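Local coordinates for uncharacterized protein (Bacteroides ovatus, PDB 4FS7), which is of unknown function but, as an extracellular leucine-rich repeat protein of the BspA type, probably serves in protein binding, at residues C184-L196 / F204-S218. Residues are numbered along the deposited sequence; the frame is centred on the assembly and turned at random.
Sequences CGKLKSIKLPRNL and FAECILLENMEFPNS. With EDO (1,2-ethanediol), chain B.
Successive coils of the BspA-type leucine-rich repeat solenoid meet where Ser189 and Asn212 form a single parallel bridge, the chain of residues 184-196 running alongside that of 204-218. Lys188 O takes two backbone donors, Glu211 N at 2.9 Å from above the carbonyl plane and Asn212 N at 3.1 Å within it. Beyond them Ile190 N sits almost in line with the C=O of Asn212, 3.0 Å from its O. The side chains repeat the pairing: Asn212 ND2 gives a hydrogen bond to Ser189 OG (3.0 Å), which lies close to the plane of the Asn212 amide, while OD1 of the same amide accepts from a 1,2-ethanediol probably left by crystallisation.

Further along, the backbones part and water fills in. One molecule joins Ile190 O to Glu214 N, and a second joins Glu214 O to Leu192 N. On the inner side, selenomethionine Met213 lies alongside Ile190, its CG 3.6 Å from Ile190 CG2, and Leu192 CD1 reaches the same CG. CG1 of Ile190 is swung opposite its backbone N (chi1 -167°), which carries CD1 to the edge of the Phe204 ring, 4.0 Å from CE1. Leu176 of the preceding coil touches both Leu192 and Phe204. Pro216 sets its ring against Leu192 and the carbonyl of Pro193, and beyond it Ser218 OG donates to Leu196 O (2.7 Å) from above the carbonyl plane, also receiving a bond from a water shared with Arg194 O. Water bridges thus carry the pairing on from the direct bonds, linking Ile190 O and Leu192 N to Glu214 where the coils diverge, while apolar side chains pack inside, one coil against the next.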
loop_
_atom_site.group_PDB
_atom_site.type_symbol
_atom_site.label_atom_id
_atom_site.label_comp_id
_atom_site.label_asym_id
_atom_site.label_seq_id
_atom_site.Cartn_x
_atom_site.Cartn_y
_atom_site.Cartn_z
ATOM N N CYS A 184 -0.534 0.508 -8.418
ATOM C CA CYS A 184 -1.207 -0.338 -9.396
ATOM C C CYS A 184 -2.625 0.190 -9.604
ATOM O O CYS A 184 -3.610 -0.322 -9.084
ATOM C CB CYS A 184 -1.235 -1.801 -8.973
ATOM S SG CYS A 184 0.456 -2.537 -9.026
ATOM N N GLY A 185 -2.723 1.251 -10.407
ATOM C CA GLY A 185 -3.944 2.025 -10.499
ATOM C C GLY A 185 -5.061 1.445 -11.338
ATOM O O GLY A 185 -6.129 2.054 -11.407
ATOM N N LYS A 186 -4.855 0.275 -11.932
ATOM C CA LYS A 186 -5.896 -0.462 -12.664
ATOM C C LYS A 186 -6.384 -1.716 -11.936
ATOM O O LYS A 186 -7.277 -2.420 -12.402
ATOM C CB LYS A 186 -5.389 -0.844 -14.074
ATOM C CG LYS A 186 -5.403 0.286 -15.066
ATOM C CD LYS A 186 -6.656 1.162 -14.982
ATOM C CE LYS A 186 -6.637 2.346 -15.979
ATOM N NZ LYS A 186 -5.332 3.104 -16.144
ATOM N N LEU A 187 -5.803 -2.013 -10.779
ATOM C CA LEU A 187 -6.149 -3.208 -10.015
ATOM C C LEU A 187 -7.479 -2.942 -9.281
ATOM O O LEU A 187 -7.520 -2.172 -8.344
ATOM C CB LEU A 187 -5.017 -3.567 -9.043
ATOM C CG LEU A 187 -5.149 -4.884 -8.294
ATOM C CD1 LEU A 187 -5.118 -6.085 -9.260
ATOM C CD2 LEU A 187 -4.042 -4.984 -7.282
ATOM N N LYS A 188 -8.559 -3.570 -9.723
ATOM C CA LYS A 188 -9.889 -3.376 -9.113
ATOM C C LYS A 188 -10.198 -4.336 -7.988
ATOM O O LYS A 188 -11.018 -4.031 -7.121
ATOM C CB LYS A 188 -10.961 -3.461 -10.197
ATOM C CG LYS A 188 -12.363 -3.103 -9.787
ATOM C CD LYS A 188 -13.360 -3.159 -10.952
ATOM C CE LYS A 188 -12.822 -2.734 -12.302
ATOM N NZ LYS A 188 -12.495 -1.265 -12.427
ATOM N N SER A 189 -9.567 -5.510 -8.031
ATOM C CA SER A 189 -9.845 -6.579 -7.100
ATOM C C SER A 189 -8.574 -7.357 -6.786
ATOM O O SER A 189 -7.676 -7.436 -7.619
ATOM C CB SER A 189 -10.822 -7.566 -7.737
ATOM O OG SER A 189 -11.941 -6.937 -8.336
ATOM N N ILE A 190 -8.563 -8.001 -5.636
ATOM C CA ILE A 190 -7.547 -8.991 -5.338
ATOM C C ILE A 190 -8.118 -9.991 -4.367
ATOM O O ILE A 190 -8.819 -9.624 -3.406
ATOM C CB ILE A 190 -6.228 -8.355 -4.797
ATOM C CG1 ILE A 190 -5.095 -9.385 -4.792
ATOM C CG2 ILE A 190 -6.430 -7.686 -3.479
ATOM C CD1 ILE A 190 -3.721 -8.786 -4.578
ATOM N N LYS A 191 -7.798 -11.261 -4.589
ATOM C CA LYS A 191 -8.079 -12.341 -3.658
ATOM C C LYS A 191 -6.872 -12.555 -2.771
ATOM O O LYS A 191 -5.819 -12.954 -3.229
ATOM C CB LYS A 191 -8.448 -13.611 -4.423
ATOM C CG LYS A 191 -8.791 -14.781 -3.515
ATOM C CD LYS A 191 -9.329 -15.990 -4.274
ATOM C CE LYS A 191 -9.683 -17.156 -3.314
ATOM N NZ LYS A 191 -10.532 -16.690 -2.144
ATOM N N LEU A 192 -7.020 -12.290 -1.489
ATOM C CA LEU A 192 -5.927 -12.406 -0.571
ATOM C C LEU A 192 -5.689 -13.869 -0.227
ATOM O O LEU A 192 -6.628 -14.659 -0.168
ATOM C CB LEU A 192 -6.211 -11.574 0.683
ATOM C CG LEU A 192 -6.257 -10.057 0.463
ATOM C CD1 LEU A 192 -6.651 -9.363 1.776
ATOM C CD2 LEU A 192 -4.897 -9.508 -0.020
ATOM N N PRO A 193 -4.419 -14.249 0.061
ATOM C CA PRO A 193 -4.150 -15.605 0.531
ATOM C C PRO A 193 -5.048 -15.929 1.711
ATOM O O PRO A 193 -5.265 -15.090 2.582
ATOM C CB PRO A 193 -2.673 -15.525 0.926
ATOM C CG PRO A 193 -2.112 -14.535 -0.005
ATOM C CD PRO A 193 -3.187 -13.492 -0.134
ATOM N N ARG A 194 -5.560 -17.151 1.755
ATOM C CA ARG A 194 -6.637 -17.526 2.674
ATOM C C ARG A 194 -6.260 -17.479 4.153
ATOM O O ARG A 194 -7.138 -17.386 4.997
ATOM C CB ARG A 194 -7.233 -18.896 2.283
ATOM C CG ARG A 194 -7.984 -18.885 0.934
ATOM C CD ARG A 194 -8.320 -20.305 0.435
ATOM N NE ARG A 194 -9.051 -20.324 -0.839
ATOM C CZ ARG A 194 -8.527 -20.708 -2.000
ATOM N NH1 ARG A 194 -7.262 -21.096 -2.055
ATOM N NH2 ARG A 194 -9.260 -20.709 -3.106
ATOM N N ASN A 195 -4.968 -17.570 4.445
ATOM C CA ASN A 195 -4.440 -17.503 5.804
ATOM C C ASN A 195 -3.511 -16.293 6.008
ATOM O O ASN A 195 -2.648 -16.304 6.861
ATOM C CB ASN A 195 -3.692 -18.789 6.148
ATOM C CG ASN A 195 -3.672 -19.081 7.630
ATOM O OD1 ASN A 195 -2.652 -19.502 8.152
ATOM N ND2 ASN A 195 -4.803 -18.886 8.312
ATOM N N LEU A 196 -3.698 -15.243 5.216
ATOM C CA LEU A 196 -2.877 -14.036 5.333
ATOM C C LEU A 196 -2.987 -13.477 6.749
ATOM O O LEU A 196 -4.085 -13.406 7.303
ATOM C CB LEU A 196 -3.333 -12.971 4.318
ATOM C CG LEU A 196 -2.359 -11.828 4.106
ATOM C CD1 LEU A 196 -1.088 -12.276 3.384
ATOM C CD2 LEU A 196 -3.031 -10.684 3.363
ATOM N N PHE A 204 -0.963 -1.390 -0.794
ATOM C CA PHE A 204 -1.907 -1.070 -1.849
ATOM C C PHE A 204 -2.054 0.440 -2.006
ATOM O O PHE A 204 -3.003 0.903 -2.630
ATOM C CB PHE A 204 -3.274 -1.724 -1.631
ATOM C CG PHE A 204 -3.217 -3.207 -1.561
ATOM C CD1 PHE A 204 -3.173 -3.962 -2.744
ATOM C CD2 PHE A 204 -3.181 -3.868 -0.356
ATOM C CE1 PHE A 204 -3.110 -5.313 -2.727
ATOM C CE2 PHE A 204 -3.130 -5.265 -0.340
ATOM C CZ PHE A 204 -3.132 -5.964 -1.533
ATOM N N ALA A 205 -1.068 1.220 -1.544
ATOM C CA ALA A 205 -1.159 2.670 -1.704
ATOM C C ALA A 205 -1.260 3.071 -3.154
ATOM O O ALA A 205 -0.513 2.561 -3.969
ATOM C CB ALA A 205 0.009 3.353 -1.012
ATOM N N GLU A 206 -2.204 3.961 -3.470
ATOM C CA GLU A 206 -2.385 4.477 -4.817
ATOM C C GLU A 206 -2.981 3.445 -5.768
ATOM O O GLU A 206 -2.968 3.673 -6.954
ATOM C CB GLU A 206 -1.094 5.110 -5.378
ATOM C CG GLU A 206 -0.590 6.300 -4.559
ATOM C CD GLU A 206 0.557 7.074 -5.225
ATOM O OE1 GLU A 206 1.138 6.623 -6.253
ATOM O OE2 GLU A 206 0.893 8.163 -4.698
ATOM N N CYS A 207 -3.528 2.360 -5.234
ATOM C CA CYS A 207 -4.342 1.458 -6.071
ATOM C C CYS A 207 -5.743 2.076 -6.118
ATOM O O CYS A 207 -6.681 1.642 -5.455
ATOM C CB CYS A 207 -4.388 0.070 -5.489
ATOM S SG CYS A 207 -2.782 -0.783 -5.624
ATOM N N ILE A 208 -5.852 3.125 -6.929
ATOM C CA ILE A 208 -7.010 4.036 -6.888
ATOM C C ILE A 208 -8.312 3.398 -7.320
ATOM O O ILE A 208 -9.403 3.931 -7.050
ATOM C CB ILE A 208 -6.723 5.318 -7.667
ATOM C CG1 ILE A 208 -6.425 5.058 -9.145
ATOM C CG2 ILE A 208 -5.610 6.136 -6.989
ATOM C CD1 ILE A 208 -6.438 6.333 -10.000
ATOM N N LEU A 209 -8.244 2.281 -8.042
ATOM C CA LEU A 209 -9.461 1.556 -8.476
ATOM C C LEU A 209 -9.771 0.358 -7.592
ATOM O O LEU A 209 -10.755 -0.352 -7.839
ATOM C CB LEU A 209 -9.349 1.053 -9.926
ATOM C CG LEU A 209 -9.456 2.178 -10.950
ATOM C CD1 LEU A 209 -9.466 1.617 -12.350
ATOM C CD2 LEU A 209 -10.636 3.130 -10.785
ATOM N N LEU A 210 -8.954 0.061 -6.600
ATOM C CA LEU A 210 -9.126 -1.163 -5.824
ATOM C C LEU A 210 -10.378 -1.024 -4.949
ATOM O O LEU A 210 -10.433 -0.162 -4.082
ATOM C CB LEU A 210 -7.877 -1.433 -4.967
ATOM C CG LEU A 210 -7.908 -2.657 -4.053
ATOM C CD1 LEU A 210 -8.007 -3.962 -4.879
ATOM C CD2 LEU A 210 -6.718 -2.647 -3.143
ATOM N N GLU A 211 -11.342 -1.899 -5.229
ATOM C CA GLU A 211 -12.657 -1.903 -4.591
ATOM C C GLU A 211 -12.987 -3.223 -3.908
ATOM O O GLU A 211 -13.708 -3.245 -2.906
ATOM C CB GLU A 211 -13.768 -1.601 -5.648
ATOM C CG GLU A 211 -13.905 -0.126 -6.102
ATOM C CD GLU A 211 -14.803 0.062 -7.342
ATOM O OE1 GLU A 211 -14.990 -0.907 -8.117
ATOM O OE2 GLU A 211 -15.279 1.203 -7.571
ATOM N N ASN A 212 -12.546 -4.353 -4.478
ATOM C CA ASN A 212 -12.981 -5.675 -4.007
ATOM C C ASN A 212 -11.814 -6.399 -3.366
ATOM O O ASN A 212 -10.853 -6.795 -4.041
ATOM C CB ASN A 212 -13.533 -6.482 -5.188
ATOM C CG ASN A 212 -14.583 -5.712 -5.987
ATOM O OD1 ASN A 212 -15.640 -5.357 -5.427
ATOM N ND2 ASN A 212 -14.320 -5.414 -7.254
HETATM N N MSE A 213 -11.883 -6.530 -2.057
HETATM C CA MSE A 213 -10.857 -7.206 -1.256
HETATM C C MSE A 213 -11.468 -7.601 0.065
HETATM O O MSE A 213 -11.810 -6.761 0.892
HETATM C CB MSE A 213 -9.630 -6.342 -1.062
HETATM C CG MSE A 213 -8.424 -7.135 -0.570
HETATM SE SE MSE A 213 -6.840 -6.021 -0.284
HETATM C CE MSE A 213 -7.716 -4.709 0.834
ATOM N N GLU A 214 -11.677 -8.889 0.244
ATOM C CA GLU A 214 -12.233 -9.417 1.485
ATOM C C GLU A 214 -11.100 -9.764 2.404
ATOM O O GLU A 214 -10.085 -10.303 1.970
ATOM C CB GLU A 214 -13.079 -10.622 1.172
ATOM C CG GLU A 214 -14.348 -10.202 0.463
ATOM C CD GLU A 214 -15.225 -9.293 1.336
ATOM O OE1 GLU A 214 -15.579 -9.726 2.458
ATOM O OE2 GLU A 214 -15.533 -8.146 0.922
ATOM N N PHE A 215 -11.240 -9.460 3.680
ATOM C CA PHE A 215 -10.235 -9.783 4.670
ATOM C C PHE A 215 -10.417 -11.197 5.198
ATOM O O PHE A 215 -11.475 -11.519 5.718
ATOM C CB PHE A 215 -10.360 -8.850 5.857
ATOM C CG PHE A 215 -10.193 -7.387 5.552
ATOM C CD1 PHE A 215 -9.204 -6.915 4.716
ATOM C CD2 PHE A 215 -11.032 -6.463 6.174
ATOM C CE1 PHE A 215 -9.054 -5.545 4.477
ATOM C CE2 PHE A 215 -10.872 -5.113 5.969
ATOM C CZ PHE A 215 -9.897 -4.640 5.129
ATOM N N PRO A 216 -9.383 -12.032 5.106
ATOM C CA PRO A 216 -9.455 -13.330 5.750
ATOM C C PRO A 216 -9.588 -13.176 7.257
ATOM O O PRO A 216 -9.097 -12.209 7.816
ATOM C CB PRO A 216 -8.101 -13.956 5.381
ATOM C CG PRO A 216 -7.601 -13.220 4.229
ATOM C CD PRO A 216 -8.133 -11.863 4.347
ATOM N N ASN A 217 -10.180 -14.158 7.925
ATOM C CA ASN A 217 -10.297 -14.140 9.375
ATOM C C ASN A 217 -8.964 -14.095 10.095
ATOM O O ASN A 217 -8.869 -13.582 11.222
ATOM C CB ASN A 217 -11.171 -15.308 9.860
ATOM C CG ASN A 217 -12.621 -15.137 9.430
ATOM O OD1 ASN A 217 -13.065 -14.017 9.108
ATOM N ND2 ASN A 217 -13.384 -16.243 9.429
ATOM N N SER A 218 -7.928 -14.604 9.434
ATOM C CA SER A 218 -6.575 -14.648 9.983
ATOM C C SER A 218 -5.822 -13.281 9.961
ATOM O O SER A 218 -4.811 -13.141 10.615
ATOM C CB SER A 218 -5.719 -15.672 9.216
ATOM O OG SER A 218 -5.839 -15.412 7.810
HETATM C C1 EDO B . -18.449 -4.170 -2.686
HETATM O O1 EDO B . -18.856 -4.212 -4.042
HETATM C C2 EDO B . -16.941 -4.266 -2.531
HETATM O O2 EDO B . -16.527 -5.589 -2.924
HETATM O O HOH W 1 -11.087 -10.587 -1.956
HETATM O O HOH W 2 -9.596 -11.819 -0.229
HETATM O O HOH W 3 -8.389 -17.020 7.564
#